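Local structure of branched-chain-amino-acid aminotransferase (6NST) at residues 71-76 with 118-123. The protein probably catalyses the pyridoxal-phosphate-dependent transfer of amino groups between leucine, isoleucine or valine and 2-oxoglutarate, in branched-chain amino acid biosynthesis. The protein carries 1 engineered substitution. Sequence-based numbering, arbitrary orientation.
Sequences MQIPYS and VHVIIA
P74 lays its pyrrolidine ring against V118, the valine that the 71-76 loop covers most. The ring uses two carbons: CD lies 3.6 Å from CG1 of V118, while CG comes within 3.3 Å of the V118 carbonyl oxygen, a CH-to-oxygen approach rather than a conventional hydrogen bond. The carbonyl oxygen of Q72 touches both methyls of the same valine, closest to V118 CG2 at 3.3 Å. The proline ring and the Q72 carbonyl both press on V118 from the loop side. With chi1 at 179°, its CG1 stands opposite the backbone N and reaches P74.

One methyl, CG2 of V120, serves three residues of the loop. V120 CG2 meets CG2 of I73 at 4.0 Å and also touches CD of P74. Toward Y75 the same V120 CG2 sits at the ring edge, 3.9 Å from Y75 CD2 and near the ring plane, so this is edge packing and not a CH-pi contact over a face. P74 CB instead lies over one face of that ring, 4.0 Å above its plane and displaced toward the rim.

Outward from this apolar patch, W11 meets Y75 edge-to-face and also touches V120, whose backbone N is hydrogen-bonded to D13 OD1. The I73 CB points away from the strand, and its side chain touches F63 and A66 of helix 55-68. The contact is apolar loop-on-strand packing in this class-IV aminotransferase: the loop links helix 55-68 to helix 77-89, with S76 at the latter's N-cap, and packs on strand 118-126, which lies between strands 9-12 and 96-104 in the antiparallel sheet.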
loop_
_atom_site.group_PDB
_atom_site.type_symbol
_atom_site.label_atom_id
_atom_site.label_comp_id
_atom_site.label_asym_id
_atom_site.label_seq_id
_atom_site.Cartn_x
_atom_site.Cartn_y
_atom_site.Cartn_z
ATOM N N MET A 71 13.137 24.625 10.683
ATOM C CA MET A 71 14.299 25.039 11.457
ATOM C C MET A 71 14.822 26.349 10.883
ATOM O O MET A 71 15.123 26.432 9.688
ATOM C CB MET A 71 15.396 23.976 11.428
ATOM C CG MET A 71 14.999 22.631 12.007
ATOM S SD MET A 71 16.398 21.492 12.021
ATOM C CE MET A 71 17.486 22.312 13.184
ATOM N N GLN A 72 14.933 27.366 11.733
ATOM C CA GLN A 72 15.414 28.681 11.321
ATOM C C GLN A 72 16.920 28.747 11.564
ATOM O O GLN A 72 17.369 28.806 12.714
ATOM C CB GLN A 72 14.676 29.782 12.080
ATOM C CG GLN A 72 15.064 31.197 11.675
ATOM C CD GLN A 72 14.661 31.533 10.251
ATOM O OE1 GLN A 72 15.468 31.434 9.326
ATOM N NE2 GLN A 72 13.410 31.940 10.070
ATOM N N ILE A 73 17.697 28.727 10.486
ATOM C CA ILE A 73 19.151 28.850 10.577
ATOM C C ILE A 73 19.495 30.269 11.015
ATOM O O ILE A 73 19.079 31.234 10.358
ATOM C CB ILE A 73 19.827 28.504 9.242
ATOM C CG1 ILE A 73 19.441 27.092 8.797
ATOM C CG2 ILE A 73 21.340 28.639 9.362
ATOM C CD1 ILE A 73 20.037 26.691 7.461
ATOM N N PRO A 74 20.253 30.449 12.101
ATOM C CA PRO A 74 20.531 31.806 12.595
ATOM C C PRO A 74 21.564 32.542 11.757
ATOM O O PRO A 74 22.041 33.612 12.148
ATOM C CB PRO A 74 21.048 31.565 14.022
ATOM C CG PRO A 74 20.771 30.109 14.319
ATOM C CD PRO A 74 20.801 29.421 12.997
ATOM N N TYR A 75 21.919 31.975 10.611
ATOM C CA TYR A 75 22.907 32.558 9.721
ATOM C C TYR A 75 22.376 32.523 8.298
ATOM O O TYR A 75 21.499 31.726 7.956
ATOM C CB TYR A 75 24.252 31.820 9.820
ATOM C CG TYR A 75 24.752 31.745 11.241
ATOM C CD1 TYR A 75 25.423 32.817 11.815
ATOM C CD2 TYR A 75 24.525 30.616 12.020
ATOM C CE1 TYR A 75 25.866 32.766 13.120
ATOM C CE2 TYR A 75 24.965 30.554 13.327
ATOM C CZ TYR A 75 25.635 31.633 13.870
ATOM O OH TYR A 75 26.072 31.582 15.170
ATOM N N SER A 76 22.915 33.405 7.471
ATOM C CA SER A 76 22.476 33.519 6.092
ATOM C C SER A 76 23.301 32.610 5.191
ATOM O O SER A 76 24.310 32.031 5.598
ATOM C CB SER A 76 22.580 34.965 5.625
ATOM O OG SER A 76 23.923 35.410 5.684
ATOM N N VAL A 118 18.933 27.041 17.704
ATOM C CA VAL A 118 19.528 26.407 16.535
ATOM C C VAL A 118 21.022 26.690 16.532
ATOM O O VAL A 118 21.443 27.852 16.603
ATOM C CB VAL A 118 18.873 26.910 15.237
ATOM C CG1 VAL A 118 19.525 26.263 14.035
ATOM C CG2 VAL A 118 17.377 26.631 15.251
ATOM N N HIS A 119 21.822 25.629 16.457
ATOM C CA HIS A 119 23.270 25.727 16.355
ATOM C C HIS A 119 23.723 25.202 15.000
ATOM O O HIS A 119 23.061 24.354 14.394
ATOM C CB HIS A 119 23.959 24.941 17.473
ATOM C CG HIS A 119 23.586 25.397 18.849
ATOM N ND1 HIS A 119 24.464 26.067 19.674
ATOM C CD2 HIS A 119 22.431 25.281 19.545
ATOM C CE1 HIS A 119 23.866 26.343 20.818
ATOM N NE2 HIS A 119 22.631 25.877 20.766
ATOM N N VAL A 120 24.860 25.708 14.526
ATOM C CA VAL A 120 25.409 25.327 13.229
ATOM C C VAL A 120 26.892 25.025 13.401
ATOM O O VAL A 120 27.619 25.809 14.019
ATOM C CB VAL A 120 25.208 26.433 12.173
ATOM C CG1 VAL A 120 25.801 26.011 10.840
ATOM C CG2 VAL A 120 23.734 26.772 12.025
ATOM N N ILE A 121 27.342 23.895 12.854
ATOM C CA ILE A 121 28.757 23.538 12.854
ATOM C C ILE A 121 29.167 23.128 11.449
ATOM O O ILE A 121 28.387 22.534 10.699
ATOM C CB ILE A 121 29.085 22.407 13.858
ATOM C CG1 ILE A 121 28.199 21.178 13.606
ATOM C CG2 ILE A 121 28.949 22.906 15.277
ATOM C CD1 ILE A 121 28.914 20.049 12.874
ATOM N N ILE A 122 30.402 23.473 11.087
ATOM C CA ILE A 122 30.942 23.101 9.784
ATOM C C ILE A 122 32.343 22.540 9.980
ATOM O O ILE A 122 33.303 23.293 10.186
ATOM C CB ILE A 122 30.962 24.287 8.801
ATOM C CG1 ILE A 122 29.561 24.894 8.677
ATOM C CG2 ILE A 122 31.462 23.832 7.435
ATOM C CD1 ILE A 122 29.491 26.100 7.785
ATOM N N ALA A 123 32.469 21.218 9.902
ATOM C CA ALA A 123 33.736 20.527 10.083
ATOM C C ALA A 123 34.243 20.011 8.743
ATOM O O ALA A 123 33.456 19.555 7.906
ATOM C CB ALA A 123 33.590 19.365 11.068
#